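Local coordinates for phosphoribosylaminoimidazole-succinocarboxamide synthase (Pyrococcus horikoshii, PDB 4O7R), which catalyses the ATP-dependent condensation of L-aspartate with 5-amino-1-(5-phospho-D-ribosyl)imidazole-4-carboxylate, a step of de novo IMP biosynthesis, at residues L88-R93 / P115-Y120; N94-S99 / Y110-P115; K155-L160 / V172-E177. All blocks are in the same frame, centred on the assembly; numbering follows the deposited sequence.

Interaction 1 of 3, residues L88-R93 / P115-Y120; sequences LEVVVR and PIVELY. With U5P (uridine-5'-monophosphate), chain B.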
loop_
_atom_site.group_PDB
_atom_site.type_symbol
_atom_site.label_atom_id
_atom_site.label_comp_id
_atom_site.label_asym_id
_atom_site.label_seq_id
_atom_site.Cartn_x
_atom_site.Cartn_y
_atom_site.Cartn_z
ATOM N N LEU A 88 4.239 7.433 -11.039
ATOM C CA LEU A 88 3.140 6.660 -10.450
ATOM C C LEU A 88 2.309 5.946 -11.486
ATOM O O LEU A 88 2.181 6.404 -12.623
ATOM C CB LEU A 88 2.198 7.543 -9.626
ATOM C CG LEU A 88 2.733 8.502 -8.557
ATOM C CD1 LEU A 88 1.721 9.621 -8.335
ATOM C CD2 LEU A 88 3.048 7.766 -7.265
ATOM N N GLU A 89 1.742 4.818 -11.068
ATOM C CA GLU A 89 0.581 4.246 -11.704
ATOM C C GLU A 89 -0.566 4.356 -10.705
ATOM O O GLU A 89 -0.440 3.947 -9.549
ATOM C CB GLU A 89 0.843 2.811 -12.099
ATOM C CG GLU A 89 1.818 2.712 -13.249
ATOM C CD GLU A 89 2.455 1.342 -13.341
ATOM O OE1 GLU A 89 3.095 1.070 -14.378
ATOM O OE2 GLU A 89 2.333 0.546 -12.364
ATOM N N VAL A 90 -1.671 4.951 -11.143
ATOM C CA VAL A 90 -2.777 5.279 -10.250
ATOM C C VAL A 90 -3.930 4.385 -10.647
ATOM O O VAL A 90 -4.468 4.537 -11.728
ATOM C CB VAL A 90 -3.188 6.764 -10.394
ATOM C CG1 VAL A 90 -4.278 7.138 -9.397
ATOM C CG2 VAL A 90 -1.976 7.660 -10.193
ATOM N N VAL A 91 -4.318 3.467 -9.770
ATOM C CA VAL A 91 -5.317 2.464 -10.135
ATOM C C VAL A 91 -6.666 2.732 -9.459
ATOM O O VAL A 91 -6.750 2.954 -8.251
ATOM C CB VAL A 91 -4.813 1.027 -9.845
ATOM C CG1 VAL A 91 -5.905 0.015 -10.153
ATOM C CG2 VAL A 91 -3.573 0.727 -10.676
ATOM N N VAL A 92 -7.726 2.738 -10.252
ATOM C CA VAL A 92 -9.056 2.951 -9.698
ATOM C C VAL A 92 -9.814 1.632 -9.865
ATOM O O VAL A 92 -9.782 1.032 -10.950
ATOM C CB VAL A 92 -9.766 4.163 -10.346
ATOM C CG1 VAL A 92 -11.107 4.476 -9.661
ATOM C CG2 VAL A 92 -8.870 5.377 -10.278
ATOM N N ARG A 93 -10.437 1.159 -8.780
ATOM C CA ARG A 93 -11.126 -0.153 -8.786
ATOM C C ARG A 93 -12.587 -0.050 -8.332
ATOM O O ARG A 93 -12.857 0.451 -7.241
ATOM C CB ARG A 93 -10.336 -1.178 -7.940
ATOM C CG ARG A 93 -8.819 -0.965 -8.027
ATOM C CD ARG A 93 -8.014 -2.046 -7.313
ATOM N NE ARG A 93 -7.986 -3.268 -8.103
ATOM C CZ ARG A 93 -6.895 -3.891 -8.526
ATOM N NH1 ARG A 93 -5.670 -3.449 -8.220
ATOM N NH2 ARG A 93 -7.039 -4.975 -9.273
ATOM N N PRO A 115 -15.465 3.427 -5.005
ATOM C CA PRO A 115 -14.227 3.187 -5.727
ATOM C C PRO A 115 -12.984 3.120 -4.811
ATOM O O PRO A 115 -12.918 3.813 -3.797
ATOM C CB PRO A 115 -14.162 4.371 -6.703
ATOM C CG PRO A 115 -15.594 4.794 -6.869
ATOM C CD PRO A 115 -16.148 4.643 -5.489
ATOM N N ILE A 116 -12.048 2.227 -5.139
ATOM C CA ILE A 116 -10.779 2.118 -4.411
ATOM C C ILE A 116 -9.722 2.738 -5.285
ATOM O O ILE A 116 -9.638 2.388 -6.457
ATOM C CB ILE A 116 -10.387 0.654 -4.131
ATOM C CG1 ILE A 116 -11.175 0.129 -2.945
ATOM C CG2 ILE A 116 -8.897 0.540 -3.811
ATOM C CD1 ILE A 116 -10.902 -1.336 -2.642
ATOM N N VAL A 117 -8.931 3.658 -4.738
ATOM C CA VAL A 117 -7.772 4.195 -5.473
ATOM C C VAL A 117 -6.496 3.591 -4.893
ATOM O O VAL A 117 -6.310 3.587 -3.672
ATOM C CB VAL A 117 -7.724 5.747 -5.478
ATOM C CG1 VAL A 117 -6.621 6.261 -6.374
ATOM C CG2 VAL A 117 -9.030 6.320 -5.968
ATOM N N GLU A 118 -5.642 3.046 -5.768
ATOM C CA GLU A 118 -4.313 2.565 -5.379
ATOM C C GLU A 118 -3.191 3.307 -6.093
ATOM O O GLU A 118 -3.301 3.640 -7.272
ATOM C CB GLU A 118 -4.167 1.056 -5.608
ATOM C CG GLU A 118 -5.319 0.266 -5.011
ATOM C CD GLU A 118 -5.237 -1.226 -5.247
ATOM O OE1 GLU A 118 -4.710 -1.660 -6.301
ATOM O OE2 GLU A 118 -5.717 -1.964 -4.360
ATOM N N LEU A 119 -2.117 3.558 -5.356
ATOM C CA LEU A 119 -0.935 4.208 -5.865
ATOM C C LEU A 119 0.160 3.172 -5.960
ATOM O O LEU A 119 0.402 2.427 -4.996
ATOM C CB LEU A 119 -0.475 5.317 -4.908
ATOM C CG LEU A 119 -1.442 6.477 -4.677
ATOM C CD1 LEU A 119 -0.787 7.437 -3.692
ATOM C CD2 LEU A 119 -1.778 7.158 -6.001
ATOM N N TYR A 120 0.815 3.136 -7.120
ATOM C CA TYR A 120 1.940 2.235 -7.374
ATOM C C TYR A 120 3.120 3.085 -7.810
ATOM O O TYR A 120 2.952 4.030 -8.586
ATOM C CB TYR A 120 1.587 1.210 -8.469
ATOM C CG TYR A 120 0.573 0.195 -8.025
ATOM C CD1 TYR A 120 0.969 -1.006 -7.397
ATOM C CD2 TYR A 120 -0.798 0.428 -8.200
ATOM C CE1 TYR A 120 0.023 -1.935 -6.972
ATOM C CE2 TYR A 120 -1.740 -0.499 -7.783
ATOM C CZ TYR A 120 -1.329 -1.666 -7.161
ATOM O OH TYR A 120 -2.301 -2.570 -6.749
HETATM N N1 U5P B . -2.665 -2.073 -15.007
HETATM C C2 U5P B . -1.924 -1.430 -16.050
HETATM N N3 U5P B . -0.576 -1.468 -16.055
HETATM C C4 U5P B . 0.082 -2.127 -15.072
HETATM C C5 U5P B . -0.614 -2.761 -14.033
HETATM C C6 U5P B . -2.006 -2.722 -14.019
HETATM O O2 U5P B . -2.516 -0.829 -16.965
HETATM O O4 U5P B . 1.333 -2.163 -15.072
HETATM C "C1'" U5P B . -4.136 -2.026 -15.006
HETATM C "C2'" U5P B . -4.743 -3.397 -15.251
HETATM O "O2'" U5P B . -4.932 -3.663 -16.642
HETATM C "C3'" U5P B . -6.056 -3.283 -14.499
HETATM C "C4'" U5P B . -5.757 -2.372 -13.304
HETATM O "O3'" U5P B . -6.998 -2.605 -15.319
HETATM O "O4'" U5P B . -4.639 -1.582 -13.730
HETATM C "C5'" U5P B . -5.447 -3.127 -12.001
HETATM O "O5'" U5P B . -4.349 -4.019 -12.203
HETATM P P U5P B . -3.912 -5.169 -11.167
HETATM O O1P U5P B . -5.152 -5.898 -10.774
HETATM O O2P U5P B . -2.935 -6.008 -11.975
HETATM O O3P U5P B . -3.254 -4.402 -10.037
#
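Arg-93 and Glu-118, diagonal neighbours two residues out of register on the same face of the sheet, meet at an angle: guanidinium and carboxylate planes stand 67° apart, and NH1 drops onto OE1 in a salt bridge of 2.8 Å. The bond leaves Arg-93 in its own guanidinium plane but reaches OE1 of Glu-118 from above the carboxylate. On the opposite face of that carboxylate the hydroxyl of Tyr-120 donates to the same OE1, OH to OE1 2.6 Å, so one oxygen is clamped from both sides and the carboxylate is held against turning. A bend in the arginine chain (chi3 76°) swings the guanidinium toward the 5'-phosphate of the bound uridine monophosphate, where NH2 of Arg-93 lies 2.6 Å from O1P and NH1 makes a longer bond to O3P. C5' of the nucleotide covers a face of the guanidinium. Between these groups and Glu-89, Val-91 sends CG2 obliquely to the Tyr-120 ring, 3.6 Å from CE2, while its CG1 rests against C5' of the ligand.

The two strands are antiparallel neighbours in the sheet that floors this nucleotide site, running at 162° to each other. Glu-89, Val-91 and Arg-93 form hydrogen-bonded pairs with Tyr-120, Glu-118 and Ile-116, each closed by two N-H to O=C bonds. On the reverse face, turned from the ligand, Val-90 CG1 and Val-117 CG1 touch at 3.9 Å, and Val-92 packs against helix 143-166. The backbone O of Val-117 accepts a hydrogen bond from Asn-132 of the second subunit.

Interaction 2 of 3, residues N94-S99 / Y110-P115; sequences NVVAGS and YELPEP. With U5P (uridine-5'-monophosphate), chain B.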
loop_
_atom_site.group_PDB
_atom_site.type_symbol
_atom_site.label_atom_id
_atom_site.label_comp_id
_atom_site.label_asym_id
_atom_site.label_seq_id
_atom_site.Cartn_x
_atom_site.Cartn_y
_atom_site.Cartn_z
ATOM N N ASN A 94 -13.519 -0.480 -9.187
ATOM C CA ASN A 94 -14.969 -0.543 -8.863
ATOM C C ASN A 94 -15.411 -1.981 -8.511
ATOM O O ASN A 94 -16.225 -2.194 -7.589
ATOM C CB ASN A 94 -15.810 -0.037 -10.045
ATOM C CG ASN A 94 -15.408 1.364 -10.491
ATOM O OD1 ASN A 94 -15.475 2.301 -9.702
ATOM N ND2 ASN A 94 -14.955 1.509 -11.740
ATOM N N VAL A 95 -14.871 -2.949 -9.255
ATOM C CA VAL A 95 -15.177 -4.369 -9.088
ATOM C C VAL A 95 -13.880 -5.130 -8.745
ATOM O O VAL A 95 -12.814 -4.822 -9.291
ATOM C CB VAL A 95 -15.830 -4.955 -10.365
ATOM C CG1 VAL A 95 -16.057 -6.460 -10.224
ATOM C CG2 VAL A 95 -17.156 -4.264 -10.661
ATOM N N VAL A 96 -13.954 -6.093 -7.824
ATOM C CA VAL A 96 -12.757 -6.852 -7.420
ATOM C C VAL A 96 -12.278 -7.729 -8.584
ATOM O O VAL A 96 -13.069 -8.463 -9.194
ATOM C CB VAL A 96 -12.994 -7.694 -6.137
ATOM C CG1 VAL A 96 -11.811 -8.611 -5.843
ATOM C CG2 VAL A 96 -13.229 -6.786 -4.946
ATOM N N ALA A 97 -10.993 -7.599 -8.904
ATOM C CA ALA A 97 -10.346 -8.370 -9.979
ATOM C C ALA A 97 -8.843 -8.310 -9.803
ATOM O O ALA A 97 -8.351 -7.524 -8.994
ATOM C CB ALA A 97 -10.736 -7.847 -11.352
ATOM N N GLY A 98 -8.118 -9.137 -10.561
ATOM C CA GLY A 98 -6.639 -9.162 -10.527
ATOM C C GLY A 98 -6.003 -9.127 -9.140
ATOM O O GLY A 98 -6.367 -9.895 -8.246
ATOM N N SER A 99 -5.067 -8.209 -8.954
ATOM C CA SER A 99 -4.231 -8.160 -7.737
ATOM C C SER A 99 -5.012 -7.830 -6.427
ATOM O O SER A 99 -4.554 -8.162 -5.321
ATOM C CB SER A 99 -3.073 -7.158 -7.952
ATOM O OG SER A 99 -3.515 -5.842 -7.628
ATOM N N TYR A 110 -16.777 -9.046 -7.210
ATOM C CA TYR A 110 -17.382 -8.338 -6.088
ATOM C C TYR A 110 -17.485 -6.828 -6.373
ATOM O O TYR A 110 -16.494 -6.159 -6.718
ATOM C CB TYR A 110 -16.550 -8.593 -4.853
ATOM C CG TYR A 110 -17.079 -8.039 -3.548
ATOM C CD1 TYR A 110 -17.722 -8.883 -2.635
ATOM C CD2 TYR A 110 -16.879 -6.692 -3.190
ATOM C CE1 TYR A 110 -18.173 -8.406 -1.428
ATOM C CE2 TYR A 110 -17.334 -6.204 -1.963
ATOM C CZ TYR A 110 -17.978 -7.076 -1.094
ATOM O OH TYR A 110 -18.452 -6.654 0.121
ATOM N N GLU A 111 -18.697 -6.305 -6.231
ATOM C CA GLU A 111 -18.969 -4.902 -6.430
ATOM C C GLU A 111 -18.558 -4.101 -5.191
ATOM O O GLU A 111 -19.165 -4.246 -4.143
ATOM C CB GLU A 111 -20.462 -4.727 -6.683
ATOM C CG GLU A 111 -20.976 -3.301 -6.567
ATOM C CD GLU A 111 -21.240 -2.703 -7.916
ATOM O OE1 GLU A 111 -20.294 -2.693 -8.747
ATOM O OE2 GLU A 111 -22.395 -2.283 -8.153
ATOM N N LEU A 112 -17.540 -3.258 -5.315
ATOM C CA LEU A 112 -17.079 -2.440 -4.181
ATOM C C LEU A 112 -18.136 -1.390 -3.782
ATOM O O LEU A 112 -18.833 -0.866 -4.652
ATOM C CB LEU A 112 -15.707 -1.797 -4.482
ATOM C CG LEU A 112 -14.551 -2.809 -4.660
ATOM C CD1 LEU A 112 -13.384 -2.244 -5.477
ATOM C CD2 LEU A 112 -14.074 -3.376 -3.326
ATOM N N PRO A 113 -18.263 -1.100 -2.464
ATOM C CA PRO A 113 -19.274 -0.121 -2.002
ATOM C C PRO A 113 -18.940 1.301 -2.445
ATOM O O PRO A 113 -19.838 2.144 -2.536
ATOM C CB PRO A 113 -19.242 -0.249 -0.462
ATOM C CG PRO A 113 -17.927 -0.896 -0.128
ATOM C CD PRO A 113 -17.443 -1.637 -1.357
ATOM N N GLU A 114 -17.661 1.559 -2.715
ATOM C CA GLU A 114 -17.213 2.790 -3.353
ATOM C C GLU A 114 -15.873 2.531 -4.081
ATOM O O GLU A 114 -15.200 1.557 -3.766
ATOM C CB GLU A 114 -17.043 3.889 -2.298
ATOM C CG GLU A 114 -15.990 3.583 -1.247
ATOM C CD GLU A 114 -16.005 4.597 -0.132
ATOM O OE1 GLU A 114 -16.789 4.390 0.822
ATOM O OE2 GLU A 114 -15.246 5.602 -0.220
ATOM N N PRO A 115 -15.465 3.427 -5.005
ATOM C CA PRO A 115 -14.227 3.187 -5.727
ATOM C C PRO A 115 -12.984 3.120 -4.811
ATOM O O PRO A 115 -12.918 3.813 -3.797
ATOM C CB PRO A 115 -14.162 4.371 -6.703
ATOM C CG PRO A 115 -15.594 4.794 -6.869
ATOM C CD PRO A 115 -16.148 4.643 -5.489
HETATM N N1 U5P B . -2.665 -2.073 -15.007
HETATM C C2 U5P B . -1.924 -1.430 -16.050
HETATM N N3 U5P B . -0.576 -1.468 -16.055
HETATM C C4 U5P B . 0.082 -2.127 -15.072
HETATM C C5 U5P B . -0.614 -2.761 -14.033
HETATM C C6 U5P B . -2.006 -2.722 -14.019
HETATM O O2 U5P B . -2.516 -0.829 -16.965
HETATM O O4 U5P B . 1.333 -2.163 -15.072
HETATM C "C1'" U5P B . -4.136 -2.026 -15.006
HETATM C "C2'" U5P B . -4.743 -3.397 -15.251
HETATM O "O2'" U5P B . -4.932 -3.663 -16.642
HETATM C "C3'" U5P B . -6.056 -3.283 -14.499
HETATM C "C4'" U5P B . -5.757 -2.372 -13.304
HETATM O "O3'" U5P B . -6.998 -2.605 -15.319
HETATM O "O4'" U5P B . -4.639 -1.582 -13.730
HETATM C "C5'" U5P B . -5.447 -3.127 -12.001
HETATM O "O5'" U5P B . -4.349 -4.019 -12.203
HETATM P P U5P B . -3.912 -5.169 -11.167
HETATM O O1P U5P B . -5.152 -5.898 -10.774
HETATM O O2P U5P B . -2.935 -6.008 -11.975
HETATM O O3P U5P B . -3.254 -4.402 -10.037
#
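Two backbone bonds tie Asn-94 and Val-96 to Leu-112 and Tyr-110: Leu-112 N donates to Asn-94 O at 2.8 Å, nearly along the C=O axis, and Val-96 N donates to Tyr-110 O, also at 2.8 Å. Between them Val-95 and Glu-111 form an antiparallel non-hydrogen-bonded pair. The Asn-94 amide works elsewhere: ND2 bonds to Leu-171 O and to OD1 of Asn-157 on helix 143-166, an anchorage that leaves OD1 of Asn-94 beside the Pro-115 ring, 3.8 Å from CG. Farther along the loop, the phosphate of uridine monophosphate is gripped twice by Ser-99, through N to O1P and through OG to O3P at 2.8 Å; chi1 of 86° turns this hydroxyl to the phosphate.

Packing surrounds the backbone bonds. Leu-112 folds over the Asn-94 carbonyl, with CB 3.2 Å from Asn-94 O. Val-96 places CG2, anti to its carbonyl carbon, between two neighbours, 3.8 Å from Tyr-110 CB and 3.9 Å from Leu-112 CD2. Toward the second subunit, Leu-112 also packs on Val-138 of that chain.

Gly-98, with a positive phi of 45°, carries the chain past the phosphate, its CA 3.6 Å from O1P. The whole is a short antiparallel pairing, set off by corners at Asn-94 and at Pro-113 and Glu-114, at the base of a loop whose first turn, at Gly-98 and Ser-99, holds the phosphate of the bound nucleotide.

Interaction 3 of 3, residues K155-L160 / V172-E177; sequences KVNEIL and VDFKLE. With U5P (uridine-5'-monophosphate), chain B.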
loop_
_atom_site.group_PDB
_atom_site.type_symbol
_atom_site.label_atom_id
_atom_site.label_comp_id
_atom_site.label_asym_id
_atom_site.label_seq_id
_atom_site.Cartn_x
_atom_site.Cartn_y
_atom_site.Cartn_z
ATOM N N LYS A 155 -12.883 11.301 -10.589
ATOM C CA LYS A 155 -13.774 12.005 -11.524
ATOM C C LYS A 155 -13.737 11.299 -12.874
ATOM O O LYS A 155 -14.788 11.055 -13.471
ATOM C CB LYS A 155 -13.387 13.496 -11.635
ATOM C CG LYS A 155 -14.193 14.309 -12.628
ATOM C CD LYS A 155 -13.881 15.807 -12.526
ATOM C CE LYS A 155 -14.326 16.551 -13.805
ATOM N NZ LYS A 155 -13.914 17.997 -13.892
ATOM N N VAL A 156 -12.528 10.961 -13.335
ATOM C CA VAL A 156 -12.340 10.171 -14.552
ATOM C C VAL A 156 -13.128 8.862 -14.462
ATOM O O VAL A 156 -13.801 8.456 -15.425
ATOM C CB VAL A 156 -10.841 9.870 -14.823
ATOM C CG1 VAL A 156 -10.686 8.801 -15.892
ATOM C CG2 VAL A 156 -10.092 11.134 -15.233
ATOM N N ASN A 157 -13.056 8.222 -13.296
ATOM C CA ASN A 157 -13.791 6.993 -13.038
ATOM C C ASN A 157 -15.280 7.168 -13.327
ATOM O O ASN A 157 -15.830 6.424 -14.140
ATOM C CB ASN A 157 -13.550 6.530 -11.597
ATOM C CG ASN A 157 -14.220 5.203 -11.280
ATOM O OD1 ASN A 157 -14.262 4.281 -12.112
ATOM N ND2 ASN A 157 -14.746 5.093 -10.067
ATOM N N GLU A 158 -15.912 8.166 -12.687
ATOM C CA GLU A 158 -17.348 8.454 -12.858
ATOM C C GLU A 158 -17.684 8.702 -14.318
ATOM O O GLU A 158 -18.673 8.185 -14.820
ATOM C CB GLU A 158 -17.800 9.659 -12.016
ATOM C CG GLU A 158 -17.673 9.449 -10.514
ATOM C CD GLU A 158 -18.416 8.204 -10.036
ATOM O OE1 GLU A 158 -17.767 7.269 -9.491
ATOM O OE2 GLU A 158 -19.657 8.156 -10.227
ATOM N N ILE A 159 -16.862 9.490 -15.001
ATOM C CA ILE A 159 -17.122 9.775 -16.423
ATOM C C ILE A 159 -17.035 8.498 -17.281
ATOM O O ILE A 159 -17.918 8.241 -18.104
ATOM C CB ILE A 159 -16.185 10.876 -16.991
ATOM C CG1 ILE A 159 -16.373 12.211 -16.245
ATOM C CG2 ILE A 159 -16.409 11.057 -18.495
ATOM C CD1 ILE A 159 -15.150 13.109 -16.301
ATOM N N LEU A 160 -15.982 7.699 -17.077
ATOM C CA LEU A 160 -15.805 6.475 -17.860
ATOM C C LEU A 160 -16.819 5.376 -17.532
ATOM O O LEU A 160 -17.344 4.734 -18.448
ATOM C CB LEU A 160 -14.361 5.948 -17.775
ATOM C CG LEU A 160 -13.176 6.811 -18.243
ATOM C CD1 LEU A 160 -11.869 6.075 -18.016
ATOM C CD2 LEU A 160 -13.274 7.231 -19.703
ATOM N N VAL A 172 -14.454 -2.323 -14.660
ATOM C CA VAL A 172 -14.025 -3.057 -13.473
ATOM C C VAL A 172 -12.941 -2.288 -12.688
ATOM O O VAL A 172 -13.119 -1.971 -11.501
ATOM C CB VAL A 172 -13.596 -4.463 -13.937
ATOM C CG1 VAL A 172 -12.821 -5.241 -12.877
ATOM C CG2 VAL A 172 -14.819 -5.215 -14.477
ATOM N N ASP A 173 -11.845 -1.968 -13.370
ATOM C CA ASP A 173 -10.760 -1.151 -12.829
ATOM C C ASP A 173 -10.000 -0.552 -14.010
ATOM O O ASP A 173 -10.314 -0.846 -15.167
ATOM C CB ASP A 173 -9.816 -2.002 -11.928
ATOM C CG ASP A 173 -9.274 -3.223 -12.641
ATOM O OD1 ASP A 173 -8.997 -3.109 -13.844
ATOM O OD2 ASP A 173 -9.128 -4.308 -12.029
ATOM N N PHE A 174 -8.990 0.264 -13.729
ATOM C CA PHE A 174 -8.154 0.826 -14.793
ATOM C C PHE A 174 -6.987 1.576 -14.182
ATOM O O PHE A 174 -7.073 2.014 -13.034
ATOM C CB PHE A 174 -8.976 1.751 -15.712
ATOM C CG PHE A 174 -9.503 2.994 -15.033
ATOM C CD1 PHE A 174 -8.773 4.176 -15.057
ATOM C CD2 PHE A 174 -10.734 2.985 -14.402
ATOM C CE1 PHE A 174 -9.254 5.320 -14.433
ATOM C CE2 PHE A 174 -11.231 4.137 -13.789
ATOM C CZ PHE A 174 -10.487 5.310 -13.806
ATOM N N LYS A 175 -5.911 1.723 -14.949
ATOM C CA LYS A 175 -4.697 2.417 -14.499
ATOM C C LYS A 175 -4.560 3.772 -15.236
ATOM O O LYS A 175 -4.794 3.847 -16.459
ATOM C CB LYS A 175 -3.474 1.533 -14.727
ATOM C CG LYS A 175 -2.122 2.099 -14.272
ATOM C CD LYS A 175 -1.391 2.915 -15.345
ATOM C CE LYS A 175 -1.001 2.050 -16.554
ATOM N NZ LYS A 175 -0.390 2.794 -17.706
ATOM N N LEU A 176 -4.212 4.820 -14.479
ATOM C CA LEU A 176 -3.892 6.146 -15.015
ATOM C C LEU A 176 -2.474 6.605 -14.661
ATOM O O LEU A 176 -1.916 6.212 -13.645
ATOM C CB LEU A 176 -4.853 7.219 -14.472
ATOM C CG LEU A 176 -6.348 7.124 -14.747
ATOM C CD1 LEU A 176 -7.075 8.274 -14.049
ATOM C CD2 LEU A 176 -6.630 7.081 -16.246
ATOM N N GLU A 177 -1.911 7.464 -15.500
ATOM C CA GLU A 177 -0.636 8.108 -15.211
ATOM C C GLU A 177 -0.827 9.593 -15.454
ATOM O O GLU A 177 -1.732 10.000 -16.214
ATOM C CB GLU A 177 0.470 7.564 -16.122
ATOM C CG GLU A 177 0.671 6.069 -15.951
ATOM C CD GLU A 177 1.922 5.517 -16.616
ATOM O OE1 GLU A 177 2.848 6.283 -16.963
ATOM O OE2 GLU A 177 1.981 4.286 -16.771
HETATM N N1 U5P B . -2.665 -2.073 -15.007
HETATM C C2 U5P B . -1.924 -1.430 -16.050
HETATM N N3 U5P B . -0.576 -1.468 -16.055
HETATM C C4 U5P B . 0.082 -2.127 -15.072
HETATM C C5 U5P B . -0.614 -2.761 -14.033
HETATM C C6 U5P B . -2.006 -2.722 -14.019
HETATM O O2 U5P B . -2.516 -0.829 -16.965
HETATM O O4 U5P B . 1.333 -2.163 -15.072
HETATM C "C1'" U5P B . -4.136 -2.026 -15.006
HETATM C "C2'" U5P B . -4.743 -3.397 -15.251
HETATM O "O2'" U5P B . -4.932 -3.663 -16.642
HETATM C "C3'" U5P B . -6.056 -3.283 -14.499
HETATM C "C4'" U5P B . -5.757 -2.372 -13.304
HETATM O "O3'" U5P B . -6.998 -2.605 -15.319
HETATM O "O4'" U5P B . -4.639 -1.582 -13.730
HETATM C "C5'" U5P B . -5.447 -3.127 -12.001
HETATM O "O5'" U5P B . -4.349 -4.019 -12.203
HETATM P P U5P B . -3.912 -5.169 -11.167
HETATM O O1P U5P B . -5.152 -5.898 -10.774
HETATM O O2P U5P B . -2.935 -6.008 -11.975
HETATM O O3P U5P B . -3.254 -4.402 -10.037
#
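Phe-174 has CG between its backbone N and carbonyl carbon (chi1 65°), and this sends the ring from the strand to the helix, where Val-156, Asn-157 and Leu-160 receive it. Asn-157 has CG anti to its backbone N (chi1 -176°), which lays its amide along the ring rim. The arrangement is a helix layer packed on one face of an antiparallel sheet, an alpha+beta arrangement in which helix 143-166 and strand 169-180 run obliquely antiparallel; the axes of segments 155-160 and 172-176 come within 10.5 Å.

The three helix residues approach the ring differently. OD1 of Asn-157 lies at its edge, 3.5 Å from CE2 of Phe-174, with amide and ring planes 39° apart; CB of Asn-157 also sits in the ring plane. Leu-160 comes over a face, more loosely, its CD1 4.5 Å from CZ of Phe-174. Val-156 reaches in obliquely, CG1 at 4.0 Å from Phe-174 CE1, and the same methyl meets Leu-176 CD1. Asn-157 OD1 is not left to the ring alone, since it accepts a hydrogen bond from Asn-94 ND2. Leu-60 of helix 45-62 closes over Val-156 and Leu-160.

The other face of the strand belongs to the nucleotide. Asp-173 and Lys-175 point there, and OD1 of Asp-173 accepts a short bond from O3' of uridine monophosphate, while its OD2 forms a salt bridge with Arg-198. Bends at chi2 and chi3 curl the Lys-175 chain along the O2 and N3 edge of the base, leaving CE 3.3 Å from O2 of the ligand. Its ammonium is shared by Asp-190 and Glu-177, the latter through a salt bridge from NZ of Lys-175 to OE2 of Glu-177 at 3.0 Å.

In the fold
All three contacts share one antiparallel sheet and one bound uridine monophosphate. Strand 84-93 lies between strands 111-121 and 169-180, joining interaction 1 to interaction 3 through Val-90 O to Leu-176 N (2.8 Å) and Val-92 N to Phe-174 O (2.9 Å). Interaction 2 is nested within the loop closed by interaction 1, shares Pro-115 with it, and reaches interaction 3 through Asn-94 ND2 to Asn-157 OD1 (2.9 Å). Their centres lie about 9 to 13 Å apart. Around the nucleotide the work is divided: Arg-93 and Ser-99, whose NH1 and OG are 3.3 Å apart, hold the phosphate, whereas Asp-173 takes the ribose O3'. Arg-198 and Arg-214 add further bonds.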